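Local coordinates for porin (Rhodobacter capsulatus, PDB 2POR), which forms channels, three barrels to a trimer, across the outer membrane that let small hydrophilic solutes of up to about 0.6 kDa diffuse through passively, at residues 158-163 against 190-195; 84-89 against 233-238; 2-7 against 27-32. One frame throughout, in Å; residues are numbered along the deposited sequence.

Contact 1. Residues 158-163 against 190-195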
loop_
_atom_site.group_PDB
_atom_site.type_symbol
_atom_site.label_atom_id
_atom_site.label_comp_id
_atom_site.label_asym_id
_atom_site.label_seq_id
_atom_site.Cartn_x
_atom_site.Cartn_y
_atom_site.Cartn_z
ATOM N N PHE A 158 -28.781 -29.355 12.076
ATOM C CA PHE A 158 -29.581 -30.556 11.992
ATOM C C PHE A 158 -30.387 -30.414 10.715
ATOM O O PHE A 158 -31.342 -29.651 10.523
ATOM C CB PHE A 158 -30.504 -30.701 13.214
ATOM C CG PHE A 158 -31.438 -29.548 13.576
ATOM C CD1 PHE A 158 -30.946 -28.426 14.227
ATOM C CD2 PHE A 158 -32.790 -29.629 13.257
ATOM C CE1 PHE A 158 -31.804 -27.396 14.549
ATOM C CE2 PHE A 158 -33.643 -28.589 13.586
ATOM C CZ PHE A 158 -33.147 -27.474 14.232
ATOM N N GLY A 159 -29.832 -31.099 9.742
ATOM C CA GLY A 159 -30.456 -31.151 8.448
ATOM C C GLY A 159 -30.260 -29.814 7.780
ATOM O O GLY A 159 -29.125 -29.321 7.683
ATOM N N ASN A 160 -31.416 -29.241 7.417
ATOM C CA ASN A 160 -31.472 -27.958 6.713
ATOM C C ASN A 160 -31.219 -26.749 7.599
ATOM O O ASN A 160 -31.038 -25.647 7.073
ATOM C CB ASN A 160 -32.838 -27.656 6.081
ATOM C CG ASN A 160 -33.585 -28.789 5.384
ATOM O OD1 ASN A 160 -33.948 -29.778 6.033
ATOM N ND2 ASN A 160 -33.876 -28.710 4.086
ATOM N N TYR A 161 -31.237 -26.999 8.910
ATOM C CA TYR A 161 -31.233 -26.009 9.957
ATOM C C TYR A 161 -29.966 -25.861 10.718
ATOM O O TYR A 161 -29.355 -26.866 11.044
ATOM C CB TYR A 161 -32.274 -26.310 10.993
ATOM C CG TYR A 161 -33.579 -26.533 10.287
ATOM C CD1 TYR A 161 -34.353 -25.443 9.954
ATOM C CD2 TYR A 161 -33.948 -27.809 9.902
ATOM C CE1 TYR A 161 -35.509 -25.614 9.210
ATOM C CE2 TYR A 161 -35.101 -27.986 9.159
ATOM C CZ TYR A 161 -35.873 -26.884 8.815
ATOM O OH TYR A 161 -37.011 -27.037 8.039
ATOM N N THR A 162 -29.559 -24.635 10.992
ATOM C CA THR A 162 -28.540 -24.424 11.979
ATOM C C THR A 162 -29.223 -23.475 12.904
ATOM O O THR A 162 -29.921 -22.562 12.455
ATOM C CB THR A 162 -27.327 -23.756 11.448
ATOM O OG1 THR A 162 -26.827 -24.628 10.443
ATOM C CG2 THR A 162 -26.299 -23.493 12.555
ATOM N N VAL A 163 -29.131 -23.763 14.173
ATOM C CA VAL A 163 -29.632 -22.799 15.116
ATOM C C VAL A 163 -28.461 -22.469 16.026
ATOM O O VAL A 163 -27.500 -23.237 16.114
ATOM C CB VAL A 163 -30.864 -23.321 15.967
ATOM C CG1 VAL A 163 -32.003 -23.609 14.993
ATOM C CG2 VAL A 163 -30.504 -24.515 16.840
ATOM N N ALA A 190 -31.556 -21.668 7.469
ATOM C CA ALA A 190 -32.247 -22.772 6.854
ATOM C C ALA A 190 -32.021 -22.690 5.385
ATOM O O ALA A 190 -32.133 -21.602 4.796
ATOM C CB ALA A 190 -33.747 -22.698 7.018
ATOM N N LYS A 191 -31.658 -23.819 4.788
ATOM C CA LYS A 191 -31.625 -23.887 3.329
ATOM C C LYS A 191 -32.687 -24.864 2.919
ATOM O O LYS A 191 -32.782 -25.956 3.478
ATOM C CB LYS A 191 -30.310 -24.393 2.744
ATOM C CG LYS A 191 -29.598 -25.442 3.588
ATOM C CD LYS A 191 -28.150 -24.989 3.749
ATOM C CE LYS A 191 -28.034 -23.793 4.697
ATOM N NZ LYS A 191 -26.823 -23.037 4.431
ATOM N N PHE A 192 -33.546 -24.457 2.006
ATOM C CA PHE A 192 -34.609 -25.285 1.469
ATOM C C PHE A 192 -34.338 -25.345 -0.023
ATOM O O PHE A 192 -35.021 -24.743 -0.868
ATOM C CB PHE A 192 -35.971 -24.657 1.721
ATOM C CG PHE A 192 -36.297 -24.502 3.188
ATOM C CD1 PHE A 192 -36.002 -25.525 4.069
ATOM C CD2 PHE A 192 -36.880 -23.326 3.606
ATOM C CE1 PHE A 192 -36.294 -25.360 5.395
ATOM C CE2 PHE A 192 -37.169 -23.174 4.938
ATOM C CZ PHE A 192 -36.876 -24.186 5.826
ATOM N N GLY A 193 -33.236 -26.024 -0.340
ATOM C CA GLY A 193 -32.845 -26.135 -1.727
ATOM C C GLY A 193 -32.240 -24.832 -2.257
ATOM O O GLY A 193 -31.246 -24.345 -1.709
ATOM N N ALA A 194 -32.854 -24.234 -3.287
ATOM C CA ALA A 194 -32.330 -23.020 -3.910
ATOM C C ALA A 194 -32.512 -21.753 -3.053
ATOM O O ALA A 194 -31.991 -20.689 -3.415
ATOM C CB ALA A 194 -33.039 -22.832 -5.246
ATOM N N THR A 195 -33.294 -21.886 -1.963
ATOM C CA THR A 195 -33.671 -20.855 -0.998
ATOM C C THR A 195 -32.932 -20.864 0.333
ATOM O O THR A 195 -32.846 -21.884 1.015
ATOM C CB THR A 195 -35.176 -20.987 -0.753
ATOM O OG1 THR A 195 -35.749 -20.907 -2.062
ATOM C CG2 THR A 195 -35.774 -19.929 0.162
#
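At the tight-turn end of the barrel, the end that in porins faces the periplasm, the hairpin of strands 161-171 and 181-192 stops where Tyr-161 and Asn-160 meet Ala-190 and Phe-192. Tyr-161 and Ala-190 form its last bridge, an antiparallel non-hydrogen-bonded pair. A type II' turn from Phe-158 to Tyr-161 leads into the first strand and another from Phe-192 to Thr-195 leads out of the second, with Gly-159 and Gly-193 at positive phi.

One more rung follows, half of it made by a side chain. Lys-191 N donates to Asn-160 O over 3.0 Å. The return bond comes from the asparagine amide: ND2 of Asn-160 reaches Lys-191 O, also at 3.0 Å, with 150° at the hydrogen. The acceptor lies in the amide plane and the N-H arrives in the carbonyl plane, which should restrain the rotation of the amide. CG of Asn-160 stands beside its own backbone N (chi1 -41°), which swings the amide across to the other strand.

Beyond this, Tyr-161 and Phe-192 cross at about a right angle, their ring planes 67° apart and their centroids 5.9 Å from each other. The tyrosine brings its hydroxyl to the rim of the phenylalanine, OH to CE1 being 3.2 Å, while Asn-160 ND2 approaches the same rim at CD1, 3.8 Å away. Tyr-161 CE1 also touches the methyl CB of Ala-190 at 4.1 Å.

The chemistry implies a strand end closed by an amide standing in for a backbone N-H, with two aromatic rings beside it on the barrel surface.

Contact 2. Residues 84-89 against 233-238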
loop_
_atom_site.group_PDB
_atom_site.type_symbol
_atom_site.label_atom_id
_atom_site.label_comp_id
_atom_site.label_asym_id
_atom_site.label_seq_id
_atom_site.Cartn_x
_atom_site.Cartn_y
_atom_site.Cartn_z
ATOM N N GLY A 84 -22.777 -14.990 10.540
ATOM C CA GLY A 84 -22.677 -14.113 9.386
ATOM C C GLY A 84 -23.723 -12.998 9.297
ATOM O O GLY A 84 -24.285 -12.544 10.298
ATOM N N ASP A 85 -23.970 -12.535 8.080
ATOM C CA ASP A 85 -24.849 -11.416 7.778
ATOM C C ASP A 85 -26.042 -11.832 6.959
ATOM O O ASP A 85 -26.122 -12.973 6.526
ATOM C CB ASP A 85 -24.065 -10.323 7.013
ATOM C CG ASP A 85 -23.064 -9.643 7.942
ATOM O OD1 ASP A 85 -23.355 -9.424 9.114
ATOM O OD2 ASP A 85 -21.956 -9.388 7.504
ATOM N N LEU A 86 -26.982 -10.929 6.696
ATOM C CA LEU A 86 -28.162 -11.218 5.909
ATOM C C LEU A 86 -27.754 -11.033 4.457
ATOM O O LEU A 86 -26.611 -10.619 4.165
ATOM C CB LEU A 86 -29.313 -10.264 6.313
ATOM C CG LEU A 86 -29.772 -10.278 7.765
ATOM C CD1 LEU A 86 -30.993 -9.374 7.807
ATOM C CD2 LEU A 86 -30.162 -11.670 8.292
ATOM N N TYR A 87 -28.653 -11.351 3.529
ATOM C CA TYR A 87 -28.392 -11.269 2.091
ATOM C C TYR A 87 -27.853 -9.896 1.667
ATOM O O TYR A 87 -28.484 -8.885 1.916
ATOM C CB TYR A 87 -29.698 -11.586 1.317
ATOM C CG TYR A 87 -29.509 -11.595 -0.198
ATOM C CD1 TYR A 87 -28.763 -12.592 -0.825
ATOM C CD2 TYR A 87 -30.069 -10.579 -0.943
ATOM C CE1 TYR A 87 -28.587 -12.550 -2.198
ATOM C CE2 TYR A 87 -29.890 -10.526 -2.308
ATOM C CZ TYR A 87 -29.151 -11.510 -2.912
ATOM O OH TYR A 87 -28.942 -11.410 -4.263
ATOM N N GLU A 88 -26.728 -9.838 0.963
ATOM C CA GLU A 88 -26.086 -8.611 0.559
ATOM C C GLU A 88 -26.711 -8.097 -0.691
ATOM O O GLU A 88 -26.795 -8.774 -1.718
ATOM C CB GLU A 88 -24.599 -8.886 0.373
ATOM C CG GLU A 88 -23.849 -7.642 0.013
ATOM C CD GLU A 88 -22.337 -7.795 -0.033
ATOM O OE1 GLU A 88 -21.706 -8.201 0.934
ATOM O OE2 GLU A 88 -21.764 -7.455 -1.050
ATOM N N VAL A 89 -27.162 -6.864 -0.591
ATOM C CA VAL A 89 -27.824 -6.202 -1.693
ATOM C C VAL A 89 -26.936 -5.143 -2.315
ATOM O O VAL A 89 -26.268 -4.396 -1.579
ATOM C CB VAL A 89 -29.141 -5.593 -1.150
ATOM C CG1 VAL A 89 -29.777 -4.697 -2.212
ATOM C CG2 VAL A 89 -30.085 -6.719 -0.725
ATOM N N GLY A 233 -34.251 -9.466 12.523
ATOM C CA GLY A 233 -34.349 -9.334 11.082
ATOM C C GLY A 233 -34.424 -10.697 10.406
ATOM O O GLY A 233 -34.296 -11.765 11.009
ATOM N N LEU A 234 -34.606 -10.616 9.126
ATOM C CA LEU A 234 -34.817 -11.804 8.352
ATOM C C LEU A 234 -34.353 -11.558 6.939
ATOM O O LEU A 234 -34.526 -10.417 6.462
ATOM C CB LEU A 234 -36.281 -12.070 8.355
ATOM C CG LEU A 234 -36.808 -13.009 7.317
ATOM C CD1 LEU A 234 -36.528 -14.443 7.759
ATOM C CD2 LEU A 234 -38.256 -12.711 7.101
ATOM N N SER A 235 -33.766 -12.563 6.259
ATOM C CA SER A 235 -33.565 -12.407 4.834
ATOM C C SER A 235 -33.899 -13.711 4.134
ATOM O O SER A 235 -33.807 -14.792 4.753
ATOM C CB SER A 235 -32.121 -12.035 4.438
ATOM O OG SER A 235 -31.086 -12.949 4.703
ATOM N N VAL A 236 -34.268 -13.549 2.861
ATOM C CA VAL A 236 -34.623 -14.668 2.017
ATOM C C VAL A 236 -33.953 -14.423 0.677
ATOM O O VAL A 236 -34.071 -13.312 0.137
ATOM C CB VAL A 236 -36.173 -14.763 1.785
ATOM C CG1 VAL A 236 -36.484 -16.009 0.954
ATOM C CG2 VAL A 236 -36.925 -14.938 3.080
ATOM N N ASP A 237 -33.248 -15.409 0.110
ATOM C CA ASP A 237 -32.788 -15.284 -1.267
ATOM C C ASP A 237 -33.005 -16.626 -1.952
ATOM O O ASP A 237 -32.949 -17.669 -1.277
ATOM C CB ASP A 237 -31.317 -14.934 -1.357
ATOM C CG ASP A 237 -30.335 -15.871 -0.709
ATOM O OD1 ASP A 237 -30.088 -15.767 0.487
ATOM O OD2 ASP A 237 -29.787 -16.696 -1.426
ATOM N N SER A 238 -33.245 -16.620 -3.247
ATOM C CA SER A 238 -33.462 -17.853 -3.963
ATOM C C SER A 238 -32.858 -17.741 -5.330
ATOM O O SER A 238 -32.892 -16.676 -5.967
ATOM C CB SER A 238 -34.942 -18.135 -4.114
ATOM O OG SER A 238 -35.116 -19.510 -4.461
#
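Leu-86 and Tyr-87 press against Ser-235 and Asp-237 where the long excursion between strands 68-73 and 118-125 folds into the barrel, the constriction loop of porins. Segment 84-89 follows the short helix 78-83 and runs along the inner wall, crossing strand 226-240.

The tight part centres on Ser-235, which is buried together with Leu-86. The serine OG, placed between its own backbone N and carbonyl carbon, accepts a hydrogen bond from Tyr-87 N at 3.1 Å, with 159° at the hydrogen. The same oxygen lies 3.6 Å from Leu-86 CB, so the serine is wedged against both loop residues. Leu-86 sends CD1 down to the backbone of Leu-234, 3.9 Å from its O, and also packs on Tyr-248, Gln-250 and Lys-198 of the flanking strands. Behind it, Leu-86 O is hydrogen-bonded to Asn-100 ND2, and Asn-100 is a ligand of a bound calcium ion.

Toward Asp-237 the contact is more open to solvent, both partners being partly exposed, although the ring still packs closely. CG of Tyr-87 stands opposite its backbone N (chi1 -177°), which sets the ring over the methylene of Asp-237, the ring and carboxylate planes 20° apart. With an alanine here Asp-237 CB would probably lose the ring face that covers it, and a gap is likely to open between loop and wall. The carboxylate is steadied from the neighbouring strand, OD2 being hydrogen-bonded to Asn-196 ND2. Its methylene makes a CH-pi contact over one ring face: CB of Asp-237 sits 3.9 Å from the centroid of the Tyr-87 ring and 3.5 Å from its CD1.

Contact 3. Residues 2-7 against 27-32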
loop_
_atom_site.group_PDB
_atom_site.type_symbol
_atom_site.label_atom_id
_atom_site.label_comp_id
_atom_site.label_asym_id
_atom_site.label_seq_id
_atom_site.Cartn_x
_atom_site.Cartn_y
_atom_site.Cartn_z
ATOM N N VAL A 2 2.307 -18.506 -1.159
ATOM C CA VAL A 2 1.531 -17.270 -1.289
ATOM C C VAL A 2 0.654 -17.350 -2.528
ATOM O O VAL A 2 1.189 -17.478 -3.626
ATOM C CB VAL A 2 2.468 -16.005 -1.417
ATOM C CG1 VAL A 2 1.582 -14.761 -1.440
ATOM C CG2 VAL A 2 3.455 -15.886 -0.266
ATOM N N LYS A 3 -0.667 -17.273 -2.438
ATOM C CA LYS A 3 -1.555 -17.280 -3.585
ATOM C C LYS A 3 -2.254 -15.923 -3.728
ATOM O O LYS A 3 -2.471 -15.230 -2.732
ATOM C CB LYS A 3 -2.646 -18.338 -3.433
ATOM C CG LYS A 3 -2.134 -19.764 -3.436
ATOM C CD LYS A 3 -3.272 -20.708 -3.822
ATOM C CE LYS A 3 -2.692 -22.014 -4.405
ATOM N NZ LYS A 3 -1.797 -21.808 -5.549
ATOM N N LEU A 4 -2.648 -15.585 -4.937
ATOM C CA LEU A 4 -3.304 -14.363 -5.265
ATOM C C LEU A 4 -4.678 -14.585 -5.768
ATOM O O LEU A 4 -4.947 -15.513 -6.520
ATOM C CB LEU A 4 -2.575 -13.612 -6.354
ATOM C CG LEU A 4 -1.174 -13.050 -6.069
ATOM C CD1 LEU A 4 -0.632 -12.258 -7.227
ATOM C CD2 LEU A 4 -1.271 -12.056 -4.952
ATOM N N SER A 5 -5.603 -13.741 -5.379
ATOM C CA SER A 5 -6.924 -13.706 -5.977
ATOM C C SER A 5 -7.340 -12.222 -5.966
ATOM O O SER A 5 -6.563 -11.393 -5.460
ATOM C CB SER A 5 -7.904 -14.527 -5.179
ATOM O OG SER A 5 -8.018 -14.192 -3.806
ATOM N N GLY A 6 -8.494 -11.840 -6.473
ATOM C CA GLY A 6 -8.900 -10.440 -6.488
ATOM C C GLY A 6 -10.330 -10.302 -6.866
ATOM O O GLY A 6 -11.069 -11.267 -7.120
ATOM N N ASP A 7 -10.782 -9.065 -6.861
ATOM C CA ASP A 7 -12.131 -8.755 -7.296
ATOM C C ASP A 7 -12.149 -7.309 -7.785
ATOM O O ASP A 7 -11.166 -6.574 -7.622
ATOM C CB ASP A 7 -13.165 -8.961 -6.162
ATOM C CG ASP A 7 -12.860 -8.259 -4.844
ATOM O OD1 ASP A 7 -12.696 -7.049 -4.829
ATOM O OD2 ASP A 7 -12.739 -8.928 -3.843
ATOM N N VAL A 27 -6.875 -6.857 -4.468
ATOM C CA VAL A 27 -6.094 -8.092 -4.602
ATOM C C VAL A 27 -6.003 -8.633 -3.184
ATOM O O VAL A 27 -5.809 -7.856 -2.227
ATOM C CB VAL A 27 -4.693 -7.791 -5.176
ATOM C CG1 VAL A 27 -3.701 -8.939 -5.006
ATOM C CG2 VAL A 27 -4.892 -7.536 -6.660
ATOM N N LEU A 28 -6.206 -9.955 -3.049
ATOM C CA LEU A 28 -6.050 -10.663 -1.799
ATOM C C LEU A 28 -4.810 -11.574 -1.837
ATOM O O LEU A 28 -4.557 -12.301 -2.800
ATOM C CB LEU A 28 -7.329 -11.469 -1.527
ATOM C CG LEU A 28 -7.322 -12.421 -0.329
ATOM C CD1 LEU A 28 -7.286 -11.694 1.012
ATOM C CD2 LEU A 28 -8.585 -13.221 -0.393
ATOM N N PHE A 29 -3.957 -11.494 -0.831
ATOM C CA PHE A 29 -2.793 -12.355 -0.659
ATOM C C PHE A 29 -3.223 -13.452 0.288
ATOM O O PHE A 29 -3.647 -13.113 1.401
ATOM C CB PHE A 29 -1.636 -11.634 0.001
ATOM C CG PHE A 29 -1.148 -10.466 -0.821
ATOM C CD1 PHE A 29 -0.431 -10.674 -1.971
ATOM C CD2 PHE A 29 -1.442 -9.167 -0.423
ATOM C CE1 PHE A 29 -0.014 -9.594 -2.726
ATOM C CE2 PHE A 29 -1.023 -8.088 -1.176
ATOM C CZ PHE A 29 -0.310 -8.297 -2.331
ATOM N N THR A 30 -3.174 -14.753 -0.069
ATOM C CA THR A 30 -3.498 -15.831 0.876
ATOM C C THR A 30 -2.239 -16.632 1.083
ATOM O O THR A 30 -1.630 -17.087 0.113
ATOM C CB THR A 30 -4.545 -16.720 0.328
ATOM O OG1 THR A 30 -5.690 -15.927 0.088
ATOM C CG2 THR A 30 -4.886 -17.797 1.284
ATOM N N MET A 31 -1.781 -16.765 2.312
ATOM C CA MET A 31 -0.522 -17.418 2.593
ATOM C C MET A 31 -0.807 -18.641 3.409
ATOM O O MET A 31 -1.692 -18.608 4.270
ATOM C CB MET A 31 0.399 -16.488 3.361
ATOM C CG MET A 31 0.668 -15.252 2.514
ATOM S SD MET A 31 1.986 -14.241 3.175
ATOM C CE MET A 31 1.089 -13.441 4.445
ATOM N N SER A 32 -0.129 -19.769 3.146
ATOM C CA SER A 32 -0.422 -21.008 3.888
ATOM C C SER A 32 0.792 -21.919 4.021
ATOM O O SER A 32 1.779 -21.743 3.270
ATOM C CB SER A 32 -1.566 -21.783 3.202
ATOM O OG SER A 32 -1.312 -21.865 1.807
HETATM O O HOH W 1 -5.751 -15.090 -2.442
#
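Val-2 meets Met-31 at the start of the first hairpin of the barrel, strands 2-14 and 19-34, an antiparallel ladder whose two segments run at 154° to one another. The two side chains lie side by side and point the same way, Val-2 CG2 resting 4.0 Å from Met-31 CG.

Next, Lys-3 forms a hydrogen-bonded pair with Thr-30: Lys-3 N to Thr-30 O is 2.7 Å and Thr-30 N to Lys-3 O 2.8 Å, both nearly straight. Its side chain leaves on the other face, and the amine leads off from the ladder.

Leu-4 returns to the face of Val-2. Its CG stands beside the backbone N (chi1 -66°), and CD2 is thereby carried onto the ring of Phe-29, 3.4 Å from CD1, while also touching Val-27 CG1. This is a close apolar fit.

Ser-5 and Leu-28 make the second hydrogen-bonded pair. Leu-28 N binds Ser-5 O at 2.8 Å, coming from above the carbonyl plane, whereas Ser-5 N reaches Leu-28 O in plane at a longer 3.1 Å. On the face of Lys-3, Ser-5 and Thr-30 a water is hydrogen-bonded to Ser-5 OG, 2.8 Å away, and to Thr-30 OG1, and it donates to Leu-28 O, so the two hydroxyls are bridged across the strands.

At Gly-6 the CA-CA spacing is the shortest of the ladder, 4.1 Å to Val-27 CA. Asp-7, one step on, forms a salt bridge with Arg-26.

Strand 40-46 flanks strand 19-34, its Phe-45 meeting the ring of Phe-29, and Gly-6 makes a backbone hydrogen bond with the C-terminal Phe-301, where the barrel closes. The Leu-4 face lies in the trimer interface: Leu-4 packs on Leu-4 of a second subunit and Val-2 of the third, and Phe-29 on Phe-29 of the third.

In the fold
All three contacts involve the one sixteen-stranded barrel. Contacts 1 and 2 are neighbours, their centres 14 Å apart: Thr-195 OG1 lies 2.8 Å from Ser-238 OG, a probable hydrogen bond joining the turn after strand 181-192 to strand 226-240. Along the chain, contact 1 is nested within the long loop that contact 2 closes. Contact 2 faces the pore, with the side chain of Leu-86 about 9 Å from a bound calcium ion. Contact 3 closes earlier in the sequence and belongs to the trimer interface; its centre is 27 Å from that of contact 2 and 31 Å from that of contact 1, and it touches neither.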